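Long-range contact in beta-hexosaminidase Amuc_2018 (Akkermansia muciniphila, PDB 6JEB), which hydrolyses terminal non-reducing N-acetylhexosamine residues from N-acetyl-beta-D-hexosaminides, including GlcNAc from terminally unbranched N-glycans and chitobiose: residues K145-D157 / P210-K222. Residues are numbered along the deposited sequence; the frame is centred on the assembly and turned at random.
Sequences KSVASRREESFGD and PDMNVRTTAGNSK
The chi1 of Val-214 (177°) sets CG1 opposite the backbone N and CG2 beside it, facing Arg-150 O at 3.2 Å. Arg-151 has CG folded between N and the carbonyl carbon, and its chain then runs extended away from Val-214, with CD 3.4 Å from Arg-215 O. Here the end of helix 143-148, the short strand 150-151 and the turn after it meet the loop between helices 195-200 and 230-246 in the GH20 TIM-barrel domain. Arg-151 CB packs on Val-214 CG1 at 3.7 Å. Its guanidinium grips Ser-154 OG side-on, in plane, through NE and NH2. NH1 bonds to the carbonyls of Arg-101, a substrate-binding residue, and Gln-132. A leucine in place of Arg-151 would probably leave Ser-154 OG and both carbonyls without this donor. Thr-216 CB and CG2 lie against Glu-153 O, with CB at 3.2 Å. One water joins Glu-152 N to Val-214 O, another Thr-216 OG1 to Gly-156 N. The Phe-155 ring, near substrate-binding Glu-402, reaches Ala-218 N with CE1 at 3.6 Å. The one direct hydrogen bond between the two segments is nearly straight: Phe-155 N to Thr-216 O, 2.8 Å, 173° at the hydrogen.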
loop_
_atom_site.group_PDB
_atom_site.type_symbol
_atom_site.label_atom_id
_atom_site.label_comp_id
_atom_site.label_asym_id
_atom_site.label_seq_id
_atom_site.Cartn_x
_atom_site.Cartn_y
_atom_site.Cartn_z
ATOM N N LYS A 145 -12.559 8.037 -19.237
ATOM C CA LYS A 145 -11.378 8.325 -20.046
ATOM C C LYS A 145 -11.391 9.761 -20.559
ATOM O O LYS A 145 -10.416 10.498 -20.387
ATOM C CB LYS A 145 -11.279 7.340 -21.217
ATOM C CG LYS A 145 -10.188 7.678 -22.233
ATOM C CD LYS A 145 -8.783 7.591 -21.650
ATOM C CE LYS A 145 -7.731 7.988 -22.690
ATOM N NZ LYS A 145 -6.316 7.825 -22.178
ATOM N N SER A 146 -12.493 10.188 -21.179
ATOM C CA SER A 146 -12.455 11.468 -21.885
ATOM C C SER A 146 -12.407 12.657 -20.935
ATOM O O SER A 146 -11.880 13.719 -21.305
ATOM C CB SER A 146 -13.639 11.596 -22.839
ATOM O OG SER A 146 -14.851 11.643 -22.112
ATOM N N VAL A 147 -12.951 12.509 -19.722
ATOM C CA VAL A 147 -13.001 13.597 -18.747
ATOM C C VAL A 147 -12.191 13.282 -17.491
ATOM O O VAL A 147 -11.249 14.003 -17.151
ATOM C CB VAL A 147 -14.453 13.949 -18.377
ATOM C CG1 VAL A 147 -14.474 15.063 -17.342
ATOM C CG2 VAL A 147 -15.247 14.354 -19.623
ATOM N N ALA A 148 -12.550 12.205 -16.784
ATOM C CA ALA A 148 -12.031 11.994 -15.433
ATOM C C ALA A 148 -10.543 11.666 -15.395
ATOM O O ALA A 148 -9.921 11.821 -14.336
ATOM C CB ALA A 148 -12.845 10.909 -14.719
ATOM N N SER A 149 -9.956 11.214 -16.503
ATOM C CA SER A 149 -8.549 10.831 -16.519
ATOM C C SER A 149 -7.624 11.994 -16.856
ATOM O O SER A 149 -6.410 11.783 -16.976
ATOM C CB SER A 149 -8.311 9.678 -17.508
ATOM O OG SER A 149 -8.298 10.143 -18.855
ATOM N N ARG A 150 -8.165 13.204 -17.017
ATOM C CA ARG A 150 -7.412 14.360 -17.485
ATOM C C ARG A 150 -7.645 15.536 -16.557
ATOM O O ARG A 150 -8.763 15.740 -16.080
ATOM C CB ARG A 150 -7.906 14.755 -18.881
ATOM C CG ARG A 150 -7.543 13.727 -19.931
ATOM C CD ARG A 150 -8.501 13.725 -21.117
ATOM N NE ARG A 150 -7.943 12.944 -22.214
ATOM C CZ ARG A 150 -8.590 12.685 -23.343
ATOM N NH1 ARG A 150 -9.838 13.124 -23.509
ATOM N NH2 ARG A 150 -7.992 11.985 -24.301
ATOM N N ARG A 151 -6.597 16.323 -16.310
ATOM C CA ARG A 151 -6.763 17.576 -15.589
ATOM C C ARG A 151 -5.938 18.672 -16.255
ATOM O O ARG A 151 -4.963 18.406 -16.962
ATOM C CB ARG A 151 -6.446 17.449 -14.088
ATOM C CG ARG A 151 -4.984 17.211 -13.762
ATOM C CD ARG A 151 -4.752 17.236 -12.247
ATOM N NE ARG A 151 -3.345 17.057 -11.901
ATOM C CZ ARG A 151 -2.809 15.899 -11.528
ATOM N NH1 ARG A 151 -3.563 14.801 -11.447
ATOM N NH2 ARG A 151 -1.519 15.836 -11.227
ATOM N N GLU A 152 -6.341 19.920 -16.001
ATOM C CA GLU A 152 -5.775 21.063 -16.713
ATOM C C GLU A 152 -4.347 21.377 -16.275
ATOM O O GLU A 152 -3.550 21.871 -17.085
ATOM C CB GLU A 152 -6.674 22.283 -16.495
ATOM C CG GLU A 152 -6.166 23.564 -17.134
ATOM C CD GLU A 152 -6.898 24.790 -16.620
ATOM O OE1 GLU A 152 -7.982 24.628 -16.024
ATOM O OE2 GLU A 152 -6.374 25.909 -16.788
ATOM N N GLU A 153 -4.010 21.122 -15.013
ATOM C CA GLU A 153 -2.713 21.504 -14.456
ATOM C C GLU A 153 -2.614 20.894 -13.063
ATOM O O GLU A 153 -3.511 20.170 -12.616
ATOM C CB GLU A 153 -2.540 23.029 -14.386
ATOM C CG GLU A 153 -3.602 23.732 -13.532
ATOM C CD GLU A 153 -3.360 25.233 -13.393
ATOM O OE1 GLU A 153 -2.298 25.727 -13.833
ATOM O OE2 GLU A 153 -4.235 25.923 -12.830
ATOM N N SER A 154 -1.516 21.210 -12.372
ATOM C CA SER A 154 -1.336 20.840 -10.969
ATOM C C SER A 154 -0.772 22.046 -10.232
ATOM O O SER A 154 0.308 22.536 -10.574
ATOM C CB SER A 154 -0.382 19.650 -10.836
ATOM O OG SER A 154 -0.736 18.596 -11.726
ATOM N N PHE A 155 -1.498 22.530 -9.228
ATOM C CA PHE A 155 -1.007 23.616 -8.370
ATOM C C PHE A 155 -0.558 24.830 -9.181
ATOM O O PHE A 155 0.492 25.423 -8.923
ATOM C CB PHE A 155 0.104 23.136 -7.432
ATOM C CG PHE A 155 -0.189 21.821 -6.785
ATOM C CD1 PHE A 155 -1.085 21.733 -5.728
ATOM C CD2 PHE A 155 0.417 20.664 -7.244
ATOM C CE1 PHE A 155 -1.367 20.509 -5.137
ATOM C CE2 PHE A 155 0.151 19.450 -6.657
ATOM C CZ PHE A 155 -0.745 19.365 -5.607
ATOM N N GLY A 156 -1.356 25.197 -10.180
ATOM C CA GLY A 156 -1.073 26.393 -10.954
ATOM C C GLY A 156 0.081 26.286 -11.923
ATOM O O GLY A 156 0.499 27.312 -12.472
ATOM N N ASP A 157 0.605 25.082 -12.172
ATOM C CA ASP A 157 1.795 24.951 -13.010
ATOM C C ASP A 157 1.509 25.042 -14.500
ATOM O O ASP A 157 2.460 25.035 -15.290
ATOM C CB ASP A 157 2.584 23.672 -12.683
ATOM C CG ASP A 157 1.843 22.382 -13.050
ATOM O OD1 ASP A 157 0.751 22.426 -13.668
ATOM O OD2 ASP A 157 2.375 21.303 -12.701
ATOM N N PRO A 210 -22.481 20.568 -13.539
ATOM C CA PRO A 210 -21.911 20.246 -14.860
ATOM C C PRO A 210 -20.615 20.976 -15.168
ATOM O O PRO A 210 -19.821 20.475 -15.977
ATOM C CB PRO A 210 -23.029 20.644 -15.834
ATOM C CG PRO A 210 -24.277 20.565 -15.023
ATOM C CD PRO A 210 -23.895 20.974 -13.624
ATOM N N ASP A 211 -20.369 22.130 -14.550
ATOM C CA ASP A 211 -19.148 22.887 -14.802
ATOM C C ASP A 211 -17.952 22.374 -14.013
ATOM O O ASP A 211 -16.847 22.899 -14.192
ATOM C CB ASP A 211 -19.367 24.370 -14.488
ATOM C CG ASP A 211 -20.360 25.024 -15.424
ATOM O OD1 ASP A 211 -20.408 24.642 -16.615
ATOM O OD2 ASP A 211 -21.092 25.927 -14.966
ATOM N N MET A 212 -18.142 21.369 -13.159
ATOM C CA MET A 212 -17.053 20.856 -12.339
ATOM C C MET A 212 -15.933 20.323 -13.217
ATOM O O MET A 212 -16.183 19.613 -14.194
ATOM C CB MET A 212 -17.573 19.699 -11.487
ATOM C CG MET A 212 -16.521 19.072 -10.600
ATOM S SD MET A 212 -16.212 20.091 -9.154
ATOM C CE MET A 212 -17.767 19.898 -8.281
ATOM N N ASN A 213 -14.699 20.656 -12.859
ATOM C CA ASN A 213 -13.519 20.125 -13.523
ATOM C C ASN A 213 -12.793 19.177 -12.583
ATOM O O ASN A 213 -12.987 19.207 -11.366
ATOM C CB ASN A 213 -12.571 21.253 -13.942
ATOM C CG ASN A 213 -13.202 22.190 -14.935
ATOM O OD1 ASN A 213 -13.863 21.756 -15.876
ATOM N ND2 ASN A 213 -13.021 23.485 -14.724
ATOM N N VAL A 214 -11.952 18.325 -13.165
ATOM C CA VAL A 214 -11.082 17.491 -12.349
ATOM C C VAL A 214 -10.191 18.400 -11.507
ATOM O O VAL A 214 -9.713 19.443 -11.972
ATOM C CB VAL A 214 -10.275 16.541 -13.251
ATOM C CG1 VAL A 214 -9.297 15.697 -12.422
ATOM C CG2 VAL A 214 -11.215 15.642 -14.058
ATOM N N ARG A 215 -9.990 18.026 -10.247
ATOM C CA ARG A 215 -9.316 18.914 -9.309
ATOM C C ARG A 215 -7.841 19.054 -9.667
ATOM O O ARG A 215 -7.184 18.082 -10.060
ATOM C CB ARG A 215 -9.460 18.379 -7.885
ATOM C CG ARG A 215 -9.322 19.455 -6.817
ATOM C CD ARG A 215 -9.485 18.862 -5.430
ATOM N NE ARG A 215 -9.317 19.851 -4.370
ATOM C CZ ARG A 215 -10.314 20.522 -3.798
ATOM N NH1 ARG A 215 -11.569 20.333 -4.201
ATOM N NH2 ARG A 215 -10.055 21.392 -2.824
ATOM N N THR A 216 -7.316 20.276 -9.524
ATOM C CA THR A 216 -5.918 20.557 -9.825
ATOM C C THR A 216 -5.129 20.949 -8.591
ATOM O O THR A 216 -3.939 21.265 -8.702
ATOM C CB THR A 216 -5.800 21.666 -10.878
ATOM O OG1 THR A 216 -6.301 22.893 -10.329
ATOM C CG2 THR A 216 -6.575 21.299 -12.137
ATOM N N THR A 217 -5.762 20.942 -7.423
ATOM C CA THR A 217 -5.137 21.314 -6.167
ATOM C C THR A 217 -5.434 20.226 -5.148
ATOM O O THR A 217 -6.213 19.304 -5.400
ATOM C CB THR A 217 -5.689 22.655 -5.671
ATOM O OG1 THR A 217 -7.118 22.562 -5.540
ATOM C CG2 THR A 217 -5.341 23.767 -6.651
ATOM N N ALA A 218 -4.787 20.328 -3.991
ATOM C CA ALA A 218 -5.090 19.440 -2.880
ATOM C C ALA A 218 -6.300 19.981 -2.125
ATOM O O ALA A 218 -7.105 20.731 -2.683
ATOM C CB ALA A 218 -3.871 19.297 -1.965
ATOM N N GLY A 219 -6.458 19.605 -0.869
ATOM C CA GLY A 219 -7.623 20.016 -0.121
ATOM C C GLY A 219 -8.773 19.039 -0.267
ATOM O O GLY A 219 -8.763 18.116 -1.087
ATOM N N ASN A 220 -9.800 19.274 0.537
ATOM C CA ASN A 220 -10.893 18.331 0.713
ATOM C C ASN A 220 -12.068 18.708 -0.178
ATOM O O ASN A 220 -12.435 19.885 -0.282
ATOM C CB ASN A 220 -11.329 18.318 2.187
ATOM C CG ASN A 220 -12.521 17.399 2.455
ATOM O OD1 ASN A 220 -13.640 17.869 2.685
ATOM N ND2 ASN A 220 -12.283 16.091 2.444
ATOM N N SER A 221 -12.645 17.704 -0.829
ATOM C CA SER A 221 -13.877 17.856 -1.586
ATOM C C SER A 221 -15.047 17.328 -0.762
ATOM O O SER A 221 -14.937 16.282 -0.115
ATOM C CB SER A 221 -13.787 17.063 -2.889
ATOM O OG SER A 221 -15.057 17.004 -3.521
ATOM N N LYS A 222 -16.160 18.063 -0.779
ATOM C CA LYS A 222 -17.378 17.641 -0.097
ATOM C C LYS A 222 -18.306 16.826 -0.986
ATOM O O LYS A 222 -19.389 16.436 -0.533
ATOM C CB LYS A 222 -18.144 18.861 0.436
ATOM C CG LYS A 222 -17.369 19.717 1.425
ATOM C CD LYS A 222 -18.175 20.946 1.832
ATOM C CE LYS A 222 -17.429 21.783 2.861
ATOM N NZ LYS A 222 -18.188 23.008 3.253
HETATM O O HOH W 1 -8.916 20.226 -14.559
HETATM O O HOH W 2 -4.224 24.743 -10.112
#